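Local coordinates for protein GH18329p (Drosophila melanogaster, PDB 5YGB) that acts in the germline piRNA pathway, its extended Tudor domain binding the Piwi N-terminus with or without arginine dimethylation, and probably recruits Piwi proteins to the piRNA biogenesis machinery, at residues T16-Q21 with P190-F195; A31-E36 with T114-L119; V90-F95 with T176-A181; E151-V156 with D207-Q212. The protein carries 1 engineered substitution. All blocks are in the same frame, centred on the assembly; numbering follows the deposited sequence. Where two conformers were deposited one is given.

Contact 1 (T16-Q21 with P190-F195); sequences TKFWVQ and PGVELF
Phe18 reaches across the hydrophobic interior to Val192 and Leu194, and the outer end of its ring does all the touching. Its CB sets out from strand 17-22 across the line to the partner strand rather than straight at it. The first torsion (chi1 61°) places CG between the backbone N and the carbonyl carbon, and from there the ring runs inward until its far end arrives at the other strand. CG is still well short of contact. CE2 is the first ring atom to approach a partner, 4.1 Å from Leu194 CD1. CZ, at the tip, lies 4.0 Å from Leu194 CD1 and 3.7 Å from Val192 CG2. The valine methyl comes in at the ring edge, near the ring plane, whereas the leucine methyl approaches obliquely. Both aliphatic chains extend from strand 188-195 in the direction opposite to that of the phenylalanine.

The two strands are not sheet neighbours. Strand 124-128 runs between them, and Phe18 pairs its backbone with Cys126 of that strand, so the contact bridges the inside of the curled five-stranded sheet. Its strand order, 1-2-3-5-4 with the ends closing on each other, is that of the OB-fold, the SN-like half of an extended Tudor domain. Phe150 meets the same ring with planes at about 55°, and Val12 touches it as well. With only carbon atoms meeting, the two strands are held here by dispersion and burial, while directional pairing falls to the backbone of the strand between them.

Contact 2 (A31-E36 with T114-L119); sequences ASMVQE and TDFLTL. Engineered in segment 31-36: Ala31 (natural residue Asp).
Met33 and Glu36, one turn apart on helix 25-41, meet Phe116 of the short 3-10 turn 114-117. The glutamate comes to the edge of the ring: its CG lies in the ring plane, 3.9 Å from Phe116 CE1, and its CD is nearer still, 3.7 Å from Phe116 CE1. The carboxylate stands almost upright to the ring, the planes 81° apart. Met33 approaches obliquely, with CG 4.1 Å from Phe116 CD1 and SD 3.8 Å from Phe116 O. A turn about the CG-SD bond (chi3 67°) swings the methyl CE of Met33 toward Leu119, 4.2 Å from Leu119 CD2.

In an extended Tudor domain a long helix links the SN-like part to the Tudor barrel. Helix 25-41 plays this role, and here it rests on the segment that follows the last barrel strand, 109-111.

Polar groups border this apolar contact. Asp115 OD2 sits 4.2 Å above one face of the Phe116 ring, offset toward its rim, and 4.8 Å from Glu36 OE2. These like charges are probably offset by Arg113, which forms salt bridges to both Glu36 and Asp115. Arg73 NH1 bonds to the carbonyl oxygens of Phe116 and Leu119, tying the end of the turn to the residues just after it, while Met37 and Tyr41, further along the helix, also pack on the phenylalanine.

Contact 3 (V90-F95 with T176-A181); sequences VIDLYF and TTAVSA
Ala178 is the first residue of 176-181 to touch strand 89-95, and it does so directly through its methyl, and through a water at its carbonyl. The methyl CB points at the strand and lies 3.6 Å from Asp92 OD2, a van der Waals approach to a carboxylate oxygen. The carbonyl is joined to that same oxygen by a water, which donates to Ala178 O at 2.9 Å and to Asp92 OD2 at a short 2.5 Å. Asp92 can reach the loop because its CG is anti to the backbone N (chi1 -171°), sending the carboxylate out from the strand.

Val179 turns its side chain away, and the chain returns to the strand at Ser180. Here Ser180 CB comes obliquely to the CD2-CE2 part of the Tyr94 ring, 3.8 Å from Tyr94 CD2. It makes an off-centre CH-pi contact, with Ser180 CB 4.2 Å from the centroid of the Tyr94 ring and 29° from the ring normal. The hydroxyl has a different task: Ser180 OG is hydrogen-bonded to Glu75 and to the backbone of Ala182, and Ala181 N bonds to the other carboxylate oxygen of Glu75.

Strand 89-95 belongs to the five-stranded antiparallel barrel of the Tudor fold, whereas the loop connects strands 162-171 and 188-195 of the SN-like part, so the contact joins the two halves of the extended Tudor domain. Between these two segments the chemistry is a water bridge, a methyl-to-carboxylate contact and one off-centre CH-pi contact, with direct polar grip supplied by Glu75 alongside, which implies an interface partly mediated by solvent.

Contact 4 (E151-V156 with D207-Q212); sequences EELTEV and DLMITQ
Two helices that flank the OB-like sheet of the SN-like subdomain meet here, the C-terminal end of helix 144-154 against the short helix 205-211. Leu153 is the link between them. Its CG lies beside the backbone N, opposite the carbonyl carbon (chi1 -67°), and the extended side chain carries CD1 to the second helix. That one methyl makes both contacts, 3.9 Å from Met209 CG and 4.3 Å from Leu208 CB. It thus meets the methionine by the middle of its chain and the leucine close to the backbone. Met209, modelled in two conformers, crosses Leu153 obliquely and continues toward Pro15 and Phe214. Ile205, one turn earlier on the same helix, also touches Leu153, so the leucine packs along successive turns.

Both helices end near the contact. After Leu153 and Thr154 the chain leaves helical geometry at Glu155, whose phi is positive. Val156 N reaches Glu151 O and Glu155 N reaches Glu152 O, both weak bonds, in the pattern of a Schellman motif. A weak hydrogen bond also joins Lys149 NZ, on the first helix, to Gln212 OE1. The last turn of helix 205-211 is doubly fastened: Asp207 O accepts Thr211 N at 2.9 Å and Thr211 OG1 at 2.8 Å, the two donors coming from opposite faces of the carbonyl plane and the hydroxyl making a C=O...O angle of 139°.

Contact 1 is the core contact, with every touching residue buried; contacts 2, 3 and 4 are only partly buried. Contacts 1 and 4 belong to the SN-like half and adjoin through Leu194 CD1 and Thr154 CG2, 4.2 Å apart, so the sheet interior continues into the helix layer, and both are purely apolar. Contact 2 lies on the far side of the chain from contact 4, their centres about 32 Å apart, and has salt-bridged charges beside its apolar centre. Contact 3, between the halves, combines direct packing with a water bridge. It reaches contact 1 where Trp19 NE1 packs 3.2 Å from Tyr94 OH, bringing strands 17-22 and 89-95 together.

Contact 1 (T16-Q21 with P190-F195)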
loop_
_atom_site.group_PDB
_atom_site.type_symbol
_atom_site.label_atom_id
_atom_site.label_comp_id
_atom_site.label_asym_id
_atom_site.label_seq_id
_atom_site.Cartn_x
_atom_site.Cartn_y
_atom_site.Cartn_z
ATOM N N THR A 16 -4.140 6.539 -10.637
ATOM C CA THR A 16 -5.447 6.539 -9.988
ATOM C C THR A 16 -5.617 5.376 -9.006
ATOM O O THR A 16 -6.722 5.094 -8.544
ATOM C CB THR A 16 -6.599 6.557 -11.034
ATOM O OG1 THR A 16 -6.362 5.581 -12.054
ATOM C CG2 THR A 16 -6.684 7.930 -11.679
ATOM N N LYS A 17 -4.503 4.743 -8.645
ATOM C CA LYS A 17 -4.506 3.764 -7.567
ATOM C C LYS A 17 -3.118 3.675 -6.941
ATOM O O LYS A 17 -2.231 3.013 -7.464
ATOM C CB LYS A 17 -4.960 2.390 -8.069
ATOM C CG LYS A 17 -5.100 1.360 -6.953
ATOM C CD LYS A 17 -5.614 0.026 -7.484
ATOM C CE LYS A 17 -5.922 -0.925 -6.343
ATOM N NZ LYS A 17 -6.502 -2.211 -6.827
ATOM N N PHE A 18 -2.930 4.377 -5.831
ATOM C CA PHE A 18 -1.659 4.340 -5.125
ATOM C C PHE A 18 -1.922 4.523 -3.638
ATOM O O PHE A 18 -3.052 4.782 -3.227
ATOM C CB PHE A 18 -0.678 5.400 -5.670
ATOM C CG PHE A 18 -1.157 6.828 -5.536
ATOM C CD1 PHE A 18 -1.919 7.423 -6.536
ATOM C CD2 PHE A 18 -0.837 7.576 -4.413
ATOM C CE1 PHE A 18 -2.354 8.725 -6.406
ATOM C CE2 PHE A 18 -1.264 8.890 -4.293
ATOM C CZ PHE A 18 -2.020 9.458 -5.296
ATOM N N TRP A 19 -0.874 4.393 -2.824
ATOM C CA TRP A 19 -1.014 4.434 -1.373
ATOM C C TRP A 19 -0.063 5.447 -0.775
ATOM O O TRP A 19 1.089 5.565 -1.205
ATOM C CB TRP A 19 -0.768 3.044 -0.767
ATOM C CG TRP A 19 -1.851 2.038 -1.066
ATOM C CD1 TRP A 19 -2.874 1.681 -0.239
ATOM C CD2 TRP A 19 -2.005 1.274 -2.268
ATOM N NE1 TRP A 19 -3.671 0.735 -0.861
ATOM C CE2 TRP A 19 -3.154 0.464 -2.101
ATOM C CE3 TRP A 19 -1.288 1.181 -3.469
ATOM C CZ2 TRP A 19 -3.606 -0.409 -3.098
ATOM C CZ3 TRP A 19 -1.739 0.302 -4.461
ATOM C CH2 TRP A 19 -2.886 -0.479 -4.258
ATOM N N VAL A 20 -0.552 6.177 0.218
ATOM C CA VAL A 20 0.287 7.137 0.935
ATOM C C VAL A 20 0.342 6.843 2.433
ATOM O O VAL A 20 -0.589 6.251 3.016
ATOM C CB VAL A 20 -0.180 8.603 0.727
ATOM C CG1 VAL A 20 -0.239 8.939 -0.747
ATOM C CG2 VAL A 20 -1.524 8.839 1.372
ATOM N N GLN A 21 1.450 7.259 3.030
ATOM C CA GLN A 21 1.693 7.204 4.463
ATOM C C GLN A 21 1.893 8.620 4.962
ATOM O O GLN A 21 2.532 9.421 4.281
ATOM C CB GLN A 21 2.951 6.398 4.770
ATOM C CG GLN A 21 2.938 4.950 4.266
ATOM C CD GLN A 21 4.320 4.342 4.271
ATOM O OE1 GLN A 21 5.316 5.047 4.099
ATOM N NE2 GLN A 21 4.396 3.032 4.460
ATOM N N PRO A 190 -10.181 8.710 -1.453
ATOM C CA PRO A 190 -9.767 10.122 -1.511
ATOM C C PRO A 190 -9.007 10.466 -2.785
ATOM O O PRO A 190 -8.136 9.704 -3.213
ATOM C CB PRO A 190 -8.837 10.288 -0.303
ATOM C CG PRO A 190 -8.998 9.051 0.515
ATOM C CD PRO A 190 -9.461 7.967 -0.404
ATOM N N GLY A 191 -9.351 11.602 -3.384
ATOM C CA GLY A 191 -8.645 12.143 -4.531
ATOM C C GLY A 191 -7.771 13.274 -4.051
ATOM O O GLY A 191 -8.255 14.208 -3.405
ATOM N N VAL A 192 -6.482 13.189 -4.352
ATOM C CA VAL A 192 -5.521 14.135 -3.808
ATOM C C VAL A 192 -4.787 14.925 -4.874
ATOM O O VAL A 192 -4.630 14.478 -6.015
ATOM C CB VAL A 192 -4.455 13.430 -2.918
ATOM C CG1 VAL A 192 -5.112 12.816 -1.692
ATOM C CG2 VAL A 192 -3.654 12.378 -3.708
ATOM N N GLU A 193 -4.354 16.112 -4.467
ATOM C CA GLU A 193 -3.306 16.856 -5.151
ATOM C C GLU A 193 -1.977 16.477 -4.512
ATOM O O GLU A 193 -1.908 16.270 -3.304
ATOM C CB GLU A 193 -3.521 18.360 -5.018
ATOM C CG GLU A 193 -4.762 18.868 -5.692
ATOM C CD GLU A 193 -4.798 20.382 -5.778
ATOM O OE1 GLU A 193 -3.985 21.046 -5.093
ATOM O OE2 GLU A 193 -5.641 20.905 -6.539
ATOM N N LEU A 194 -0.922 16.394 -5.302
ATOM C CA LEU A 194 0.396 16.082 -4.781
ATOM C C LEU A 194 1.385 17.063 -5.327
ATOM O O LEU A 194 1.368 17.361 -6.519
ATOM C CB LEU A 194 0.862 14.684 -5.181
ATOM C CG LEU A 194 0.186 13.431 -4.659
ATOM C CD1 LEU A 194 0.835 12.219 -5.292
ATOM C CD2 LEU A 194 0.298 13.387 -3.142
ATOM N N PHE A 195 2.276 17.555 -4.484
ATOM C CA PHE A 195 3.423 18.216 -5.063
ATOM C C PHE A 195 4.670 17.989 -4.251
ATOM O O PHE A 195 4.631 17.668 -3.065
ATOM C CB PHE A 195 3.159 19.701 -5.267
ATOM C CG PHE A 195 3.076 20.495 -4.017
ATOM C CD1 PHE A 195 4.215 21.070 -3.468
ATOM C CD2 PHE A 195 1.849 20.732 -3.413
ATOM C CE1 PHE A 195 4.130 21.829 -2.318
ATOM C CE2 PHE A 195 1.760 21.496 -2.266
ATOM C CZ PHE A 195 2.898 22.048 -1.720
#

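Contact 2 (A31-E36 with T114-L119)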
loop_
_atom_site.group_PDB
_atom_site.type_symbol
_atom_site.label_atom_id
_atom_site.label_comp_id
_atom_site.label_asym_id
_atom_site.label_seq_id
_atom_site.Cartn_x
_atom_site.Cartn_y
_atom_site.Cartn_z
ATOM N N ALA A 31 8.463 2.875 11.311
ATOM C CA ALA A 31 9.832 2.415 11.096
ATOM C C ALA A 31 10.337 1.622 12.295
ATOM O O ALA A 31 10.990 0.577 12.135
ATOM C CB ALA A 31 10.745 3.597 10.811
ATOM N N SER A 32 10.005 2.084 13.495
ATOM C CA SER A 32 10.366 1.369 14.710
ATOM C C SER A 32 9.695 0.003 14.777
ATOM O O SER A 32 10.317 -0.988 15.176
ATOM C CB SER A 32 10.003 2.194 15.939
ATOM O OG SER A 32 10.766 3.390 15.975
ATOM N N MET A 33 8.433 -0.062 14.370
ATOM C CA MET A 33 7.690 -1.313 14.404
ATOM C C MET A 33 8.222 -2.312 13.389
ATOM O O MET A 33 8.319 -3.510 13.681
ATOM C CB MET A 33 6.210 -1.049 14.154
ATOM C CG MET A 33 5.352 -2.312 14.292
ATOM S SD MET A 33 3.633 -2.060 13.812
ATOM C CE MET A 33 3.835 -1.781 12.074
ATOM N N VAL A 34 8.561 -1.842 12.191
ATOM C CA VAL A 34 9.133 -2.755 11.209
ATOM C C VAL A 34 10.440 -3.341 11.750
ATOM O O VAL A 34 10.666 -4.546 11.670
ATOM C CB VAL A 34 9.369 -2.074 9.846
ATOM C CG1 VAL A 34 10.051 -3.034 8.891
ATOM C CG2 VAL A 34 8.044 -1.618 9.261
ATOM N N GLN A 35 11.287 -2.512 12.344
ATOM C CA GLN A 35 12.513 -3.015 12.956
ATOM C C GLN A 35 12.219 -4.038 14.051
ATOM O O GLN A 35 12.840 -5.114 14.097
ATOM C CB GLN A 35 13.336 -1.855 13.519
ATOM C CG GLN A 35 14.698 -2.276 14.050
ATOM C CD GLN A 35 15.378 -1.176 14.840
ATOM O OE1 GLN A 35 15.024 -0.006 14.718
ATOM N NE2 GLN A 35 16.359 -1.547 15.656
ATOM N N GLU A 36 11.267 -3.732 14.923
ATOM C CA GLU A 36 11.008 -4.619 16.048
ATOM C C GLU A 36 10.364 -5.927 15.602
ATOM O O GLU A 36 10.728 -7.006 16.090
ATOM C CB GLU A 36 10.127 -3.944 17.097
ATOM C CG GLU A 36 9.884 -4.849 18.277
ATOM C CD GLU A 36 9.031 -4.236 19.366
ATOM O OE1 GLU A 36 8.599 -3.069 19.227
ATOM O OE2 GLU A 36 8.790 -4.940 20.367
ATOM N N THR A 114 -0.023 -9.355 19.859
ATOM C CA THR A 114 -1.168 -8.467 20.050
ATOM C C THR A 114 -0.793 -6.981 20.122
ATOM O O THR A 114 -1.499 -6.129 19.582
ATOM C CB THR A 114 -1.953 -8.879 21.319
ATOM O OG1 THR A 114 -2.470 -10.202 21.137
ATOM C CG2 THR A 114 -3.113 -7.936 21.577
ATOM N N ASP A 115 0.321 -6.658 20.766
ATOM C CA ASP A 115 0.688 -5.248 20.902
ATOM C C ASP A 115 1.094 -4.601 19.574
ATOM O O ASP A 115 1.079 -3.374 19.456
ATOM C CB ASP A 115 1.808 -5.087 21.938
ATOM C CG ASP A 115 3.046 -5.872 21.581
ATOM O OD1 ASP A 115 2.965 -7.121 21.585
ATOM O OD2 ASP A 115 4.092 -5.251 21.310
ATOM N N PHE A 116 1.428 -5.406 18.562
ATOM C CA PHE A 116 1.755 -4.839 17.246
ATOM C C PHE A 116 0.509 -4.322 16.521
ATOM O O PHE A 116 0.623 -3.696 15.475
ATOM C CB PHE A 116 2.463 -5.874 16.360
ATOM C CG PHE A 116 3.880 -6.204 16.784
ATOM C CD1 PHE A 116 4.785 -5.214 17.128
ATOM C CD2 PHE A 116 4.297 -7.522 16.812
ATOM C CE1 PHE A 116 6.090 -5.535 17.503
ATOM C CE2 PHE A 116 5.588 -7.850 17.189
ATOM C CZ PHE A 116 6.482 -6.860 17.531
ATOM N N LEU A 117 -0.673 -4.564 17.080
ATOM C CA LEU A 117 -1.918 -4.054 16.500
ATOM C C LEU A 117 -2.205 -2.599 16.815
ATOM O O LEU A 117 -3.050 -1.989 16.158
ATOM C CB LEU A 117 -3.104 -4.874 16.988
ATOM C CG LEU A 117 -3.305 -6.194 16.276
ATOM C CD1 LEU A 117 -4.356 -6.970 17.026
ATOM C CD2 LEU A 117 -3.744 -5.962 14.829
ATOM N N THR A 118 -1.534 -2.049 17.819
ATOM C CA THR A 118 -1.843 -0.716 18.347
ATOM C C THR A 118 -1.756 0.410 17.312
ATOM O O THR A 118 -2.627 1.284 17.262
ATOM C CB THR A 118 -0.906 -0.377 19.519
ATOM O OG1 THR A 118 -1.144 -1.300 20.591
ATOM C CG2 THR A 118 -1.155 1.034 20.024
ATOM N N LEU A 119 -0.700 0.410 16.509
ATOM C CA LEU A 119 -0.487 1.477 15.536
ATOM C C LEU A 119 -1.551 1.460 14.439
ATOM O O LEU A 119 -1.855 0.410 13.872
ATOM C CB LEU A 119 0.903 1.355 14.905
ATOM C CG LEU A 119 1.296 2.441 13.904
ATOM C CD1 LEU A 119 1.404 3.799 14.577
ATOM C CD2 LEU A 119 2.619 2.087 13.237
#

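Contact 3 (V90-F95 with T176-A181)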
loop_
_atom_site.group_PDB
_atom_site.type_symbol
_atom_site.label_atom_id
_atom_site.label_comp_id
_atom_site.label_asym_id
_atom_site.label_seq_id
_atom_site.Cartn_x
_atom_site.Cartn_y
_atom_site.Cartn_z
ATOM N N VAL A 90 -2.246 -21.097 -0.741
ATOM C CA VAL A 90 -1.537 -19.886 -1.132
ATOM C C VAL A 90 -2.367 -18.743 -0.569
ATOM O O VAL A 90 -3.590 -18.743 -0.705
ATOM C CB VAL A 90 -1.379 -19.770 -2.667
ATOM C CG1 VAL A 90 -0.702 -18.450 -3.049
ATOM C CG2 VAL A 90 -0.583 -20.954 -3.206
ATOM N N ILE A 91 -1.718 -17.789 0.091
ATOM C CA ILE A 91 -2.421 -16.727 0.812
ATOM C C ILE A 91 -2.190 -15.385 0.144
ATOM O O ILE A 91 -1.049 -14.979 -0.061
ATOM C CB ILE A 91 -1.957 -16.644 2.286
ATOM C CG1 ILE A 91 -1.942 -18.028 2.930
ATOM C CG2 ILE A 91 -2.795 -15.647 3.082
ATOM C CD1 ILE A 91 -3.300 -18.600 3.165
ATOM N N ASP A 92 -3.273 -14.712 -0.217
ATOM C CA ASP A 92 -3.223 -13.368 -0.781
ATOM C C ASP A 92 -3.207 -12.362 0.382
ATOM O O ASP A 92 -4.188 -12.265 1.127
ATOM C CB ASP A 92 -4.436 -13.161 -1.704
ATOM C CG ASP A 92 -4.374 -11.881 -2.512
ATOM O OD1 ASP A 92 -3.364 -11.156 -2.437
ATOM O OD2 ASP A 92 -5.350 -11.632 -3.260
ATOM N N LEU A 93 -2.096 -11.636 0.525
ATOM C CA LEU A 93 -1.907 -10.681 1.616
ATOM C C LEU A 93 -1.914 -9.243 1.135
ATOM O O LEU A 93 -1.273 -8.926 0.135
ATOM C CB LEU A 93 -0.582 -10.941 2.325
ATOM C CG LEU A 93 -0.451 -12.250 3.095
ATOM C CD1 LEU A 93 0.924 -12.318 3.718
ATOM C CD2 LEU A 93 -1.528 -12.391 4.156
ATOM N N TYR A 94 -2.623 -8.382 1.860
ATOM C CA TYR A 94 -2.566 -6.937 1.659
ATOM C C TYR A 94 -1.712 -6.351 2.788
ATOM O O TYR A 94 -2.021 -6.541 3.967
ATOM C CB TYR A 94 -3.985 -6.345 1.637
ATOM C CG TYR A 94 -4.010 -4.839 1.738
ATOM C CD1 TYR A 94 -3.550 -4.053 0.689
ATOM C CD2 TYR A 94 -4.485 -4.199 2.882
ATOM C CE1 TYR A 94 -3.554 -2.672 0.781
ATOM C CE2 TYR A 94 -4.497 -2.821 2.977
ATOM C CZ TYR A 94 -4.017 -2.069 1.925
ATOM O OH TYR A 94 -4.004 -0.688 2.031
ATOM N N PHE A 95 -0.624 -5.665 2.446
ATOM C CA PHE A 95 0.303 -5.141 3.452
ATOM C C PHE A 95 -0.226 -3.797 3.952
ATOM O O PHE A 95 -0.062 -2.763 3.309
ATOM C CB PHE A 95 1.723 -5.070 2.870
ATOM C CG PHE A 95 2.342 -6.430 2.712
ATOM C CD1 PHE A 95 2.014 -7.240 1.641
ATOM C CD2 PHE A 95 3.185 -6.933 3.680
ATOM C CE1 PHE A 95 2.562 -8.504 1.517
ATOM C CE2 PHE A 95 3.734 -8.197 3.560
ATOM C CZ PHE A 95 3.419 -8.980 2.476
ATOM N N THR A 176 -12.748 -6.366 -8.945
ATOM C CA THR A 176 -12.651 -7.522 -9.830
ATOM C C THR A 176 -11.601 -8.493 -9.306
ATOM O O THR A 176 -11.390 -9.568 -9.867
ATOM C CB THR A 176 -12.291 -7.112 -11.269
ATOM O OG1 THR A 176 -10.992 -6.506 -11.287
ATOM C CG2 THR A 176 -13.322 -6.133 -11.820
ATOM N N THR A 177 -10.936 -8.087 -8.229
ATOM C CA THR A 177 -9.925 -8.902 -7.569
ATOM C C THR A 177 -10.112 -8.801 -6.059
ATOM O O THR A 177 -10.888 -7.975 -5.583
ATOM C CB THR A 177 -8.497 -8.459 -7.935
ATOM O OG1 THR A 177 -8.259 -7.139 -7.430
ATOM C CG2 THR A 177 -8.294 -8.465 -9.448
ATOM N N ALA A 178 -9.409 -9.638 -5.306
ATOM C CA ALA A 178 -9.504 -9.589 -3.851
ATOM C C ALA A 178 -8.831 -8.338 -3.309
ATOM O O ALA A 178 -7.692 -8.026 -3.666
ATOM C CB ALA A 178 -8.886 -10.836 -3.234
ATOM N N VAL A 179 -9.539 -7.625 -2.441
ATOM C CA VAL A 179 -9.028 -6.383 -1.870
ATOM C C VAL A 179 -9.278 -6.349 -0.369
ATOM O O VAL A 179 -9.946 -7.221 0.175
ATOM C CB VAL A 179 -9.677 -5.144 -2.521
ATOM C CG1 VAL A 179 -9.199 -4.982 -3.961
ATOM C CG2 VAL A 179 -11.189 -5.245 -2.447
ATOM N N SER A 180 -8.737 -5.331 0.286
ATOM C CA SER A 180 -8.908 -5.155 1.722
ATOM C C SER A 180 -10.377 -5.056 2.147
ATOM O O SER A 180 -11.230 -4.569 1.389
ATOM C CB SER A 180 -8.168 -3.899 2.176
ATOM O OG SER A 180 -8.440 -3.644 3.537
ATOM N N ALA A 181 -10.668 -5.491 3.367
ATOM C CA ALA A 181 -12.011 -5.327 3.911
ATOM C C ALA A 181 -12.337 -3.844 4.073
ATOM O O ALA A 181 -13.503 -3.463 4.140
ATOM C CB ALA A 181 -12.146 -6.048 5.238
HETATM O O HOH W 1 -5.652 -9.677 -4.801
#

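Contact 4 (E151-V156 with D207-Q212)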
loop_
_atom_site.group_PDB
_atom_site.type_symbol
_atom_site.label_atom_id
_atom_site.label_comp_id
_atom_site.label_asym_id
_atom_site.label_seq_id
_atom_site.Cartn_x
_atom_site.Cartn_y
_atom_site.Cartn_z
ATOM N N GLU A 151 5.549 6.994 -10.950
ATOM C CA GLU A 151 6.486 6.382 -10.012
ATOM C C GLU A 151 7.731 7.243 -9.837
ATOM O O GLU A 151 8.232 7.390 -8.722
ATOM C CB GLU A 151 6.874 4.979 -10.485
ATOM C CG GLU A 151 5.728 3.982 -10.360
ATOM C CD GLU A 151 6.035 2.632 -10.977
ATOM O OE1 GLU A 151 6.770 2.588 -11.983
ATOM O OE2 GLU A 151 5.530 1.619 -10.455
ATOM N N GLU A 152 8.228 7.807 -10.936
ATOM C CA GLU A 152 9.399 8.683 -10.896
ATOM C C GLU A 152 9.139 9.973 -10.127
ATOM O O GLU A 152 9.949 10.375 -9.283
ATOM C CB GLU A 152 9.850 9.028 -12.319
ATOM C CG GLU A 152 10.401 7.857 -13.118
ATOM C CD GLU A 152 10.781 8.250 -14.540
ATOM O OE1 GLU A 152 9.981 7.996 -15.469
ATOM O OE2 GLU A 152 11.879 8.818 -14.726
ATOM N N LEU A 153 8.028 10.638 -10.426
ATOM C CA LEU A 153 7.730 11.912 -9.784
ATOM C C LEU A 153 7.475 11.741 -8.284
ATOM O O LEU A 153 7.801 12.618 -7.478
ATOM C CB LEU A 153 6.525 12.575 -10.443
ATOM C CG LEU A 153 6.735 13.033 -11.893
ATOM C CD1 LEU A 153 5.434 13.565 -12.488
ATOM C CD2 LEU A 153 7.843 14.079 -11.975
ATOM N N THR A 154 6.898 10.607 -7.903
ATOM C CA THR A 154 6.634 10.359 -6.489
ATOM C C THR A 154 7.805 9.684 -5.784
ATOM O O THR A 154 7.825 9.630 -4.558
ATOM C CB THR A 154 5.382 9.476 -6.282
ATOM O OG1 THR A 154 5.566 8.205 -6.917
ATOM C CG2 THR A 154 4.132 10.153 -6.831
ATOM N N GLU A 155 8.772 9.188 -6.561
ATOM C CA GLU A 155 9.853 8.325 -6.072
ATOM C C GLU A 155 9.330 7.296 -5.071
ATOM O O GLU A 155 9.848 7.152 -3.952
ATOM C CB GLU A 155 10.987 9.143 -5.450
ATOM C CG GLU A 155 12.338 8.447 -5.610
ATOM C CD GLU A 155 13.455 9.095 -4.818
ATOM O OE1 GLU A 155 13.293 10.253 -4.379
ATOM O OE2 GLU A 155 14.502 8.436 -4.642
ATOM N N VAL A 156 8.313 6.565 -5.508
ATOM C CA VAL A 156 7.624 5.601 -4.676
ATOM C C VAL A 156 8.601 4.689 -3.941
ATOM O O VAL A 156 9.576 4.202 -4.524
ATOM C CB VAL A 156 6.632 4.756 -5.516
ATOM C CG1 VAL A 156 7.306 4.172 -6.749
ATOM C CG2 VAL A 156 6.001 3.667 -4.655
ATOM N N ASP A 207 -0.422 18.440 -12.831
ATOM C CA ASP A 207 -0.158 19.408 -13.886
ATOM C C ASP A 207 1.131 19.077 -14.629
ATOM O O ASP A 207 1.217 19.307 -15.841
ATOM C CB ASP A 207 -0.123 20.825 -13.316
ATOM C CG ASP A 207 -1.514 21.349 -12.990
ATOM O OD1 ASP A 207 -2.491 20.836 -13.574
ATOM O OD2 ASP A 207 -1.637 22.260 -12.149
ATOM N N LEU A 208 2.124 18.533 -13.933
ATOM C CA LEU A 208 3.327 18.053 -14.607
ATOM C C LEU A 208 2.994 16.916 -15.578
ATOM O O LEU A 208 3.475 16.902 -16.714
ATOM C CB LEU A 208 4.369 17.597 -13.590
ATOM C CG LEU A 208 5.049 18.712 -12.804
ATOM C CD1 LEU A 208 5.884 18.123 -11.676
ATOM C CD2 LEU A 208 5.921 19.561 -13.727
ATOM N N MET A 209 2.163 15.972 -15.151
ATOM C CA MET A 209 1.818 14.864 -16.031
ATOM C C MET A 209 1.013 15.324 -17.244
ATOM O O MET A 209 1.264 14.857 -18.348
ATOM C CB MET A 209 1.061 13.788 -15.265
ATOM C CG MET A 209 1.922 13.095 -14.221
ATOM S SD MET A 209 1.137 11.639 -13.519
ATOM C CE MET A 209 1.044 10.545 -14.942
ATOM N N ILE A 210 0.082 16.256 -17.051
ATOM C CA ILE A 210 -0.726 16.764 -18.153
ATOM C C ILE A 210 0.129 17.566 -19.128
ATOM O O ILE A 210 0.087 17.326 -20.334
ATOM C CB ILE A 210 -1.890 17.641 -17.637
ATOM C CG1 ILE A 210 -2.889 16.770 -16.873
ATOM C CG2 ILE A 210 -2.597 18.326 -18.800
ATOM C CD1 ILE A 210 -3.939 17.562 -16.086
ATOM N N THR A 211 0.914 18.512 -18.625
ATOM C CA THR A 211 1.674 19.389 -19.519
ATOM C C THR A 211 2.781 18.647 -20.260
ATOM O O THR A 211 3.265 19.130 -21.281
ATOM C CB THR A 211 2.313 20.579 -18.775
ATOM O OG1 THR A 211 3.132 20.105 -17.696
ATOM C CG2 THR A 211 1.245 21.519 -18.233
ATOM N N GLN A 212 3.183 17.485 -19.756
ATOM C CA GLN A 212 4.250 16.721 -20.396
ATOM C C GLN A 212 3.739 15.492 -21.157
ATOM O O GLN A 212 4.528 14.666 -21.617
ATOM C CB GLN A 212 5.296 16.325 -19.348
ATOM C CG GLN A 212 5.993 17.548 -18.761
ATOM C CD GLN A 212 7.031 17.223 -17.703
ATOM O OE1 GLN A 212 7.560 16.114 -17.644
ATOM N NE2 GLN A 212 7.337 18.205 -16.868
#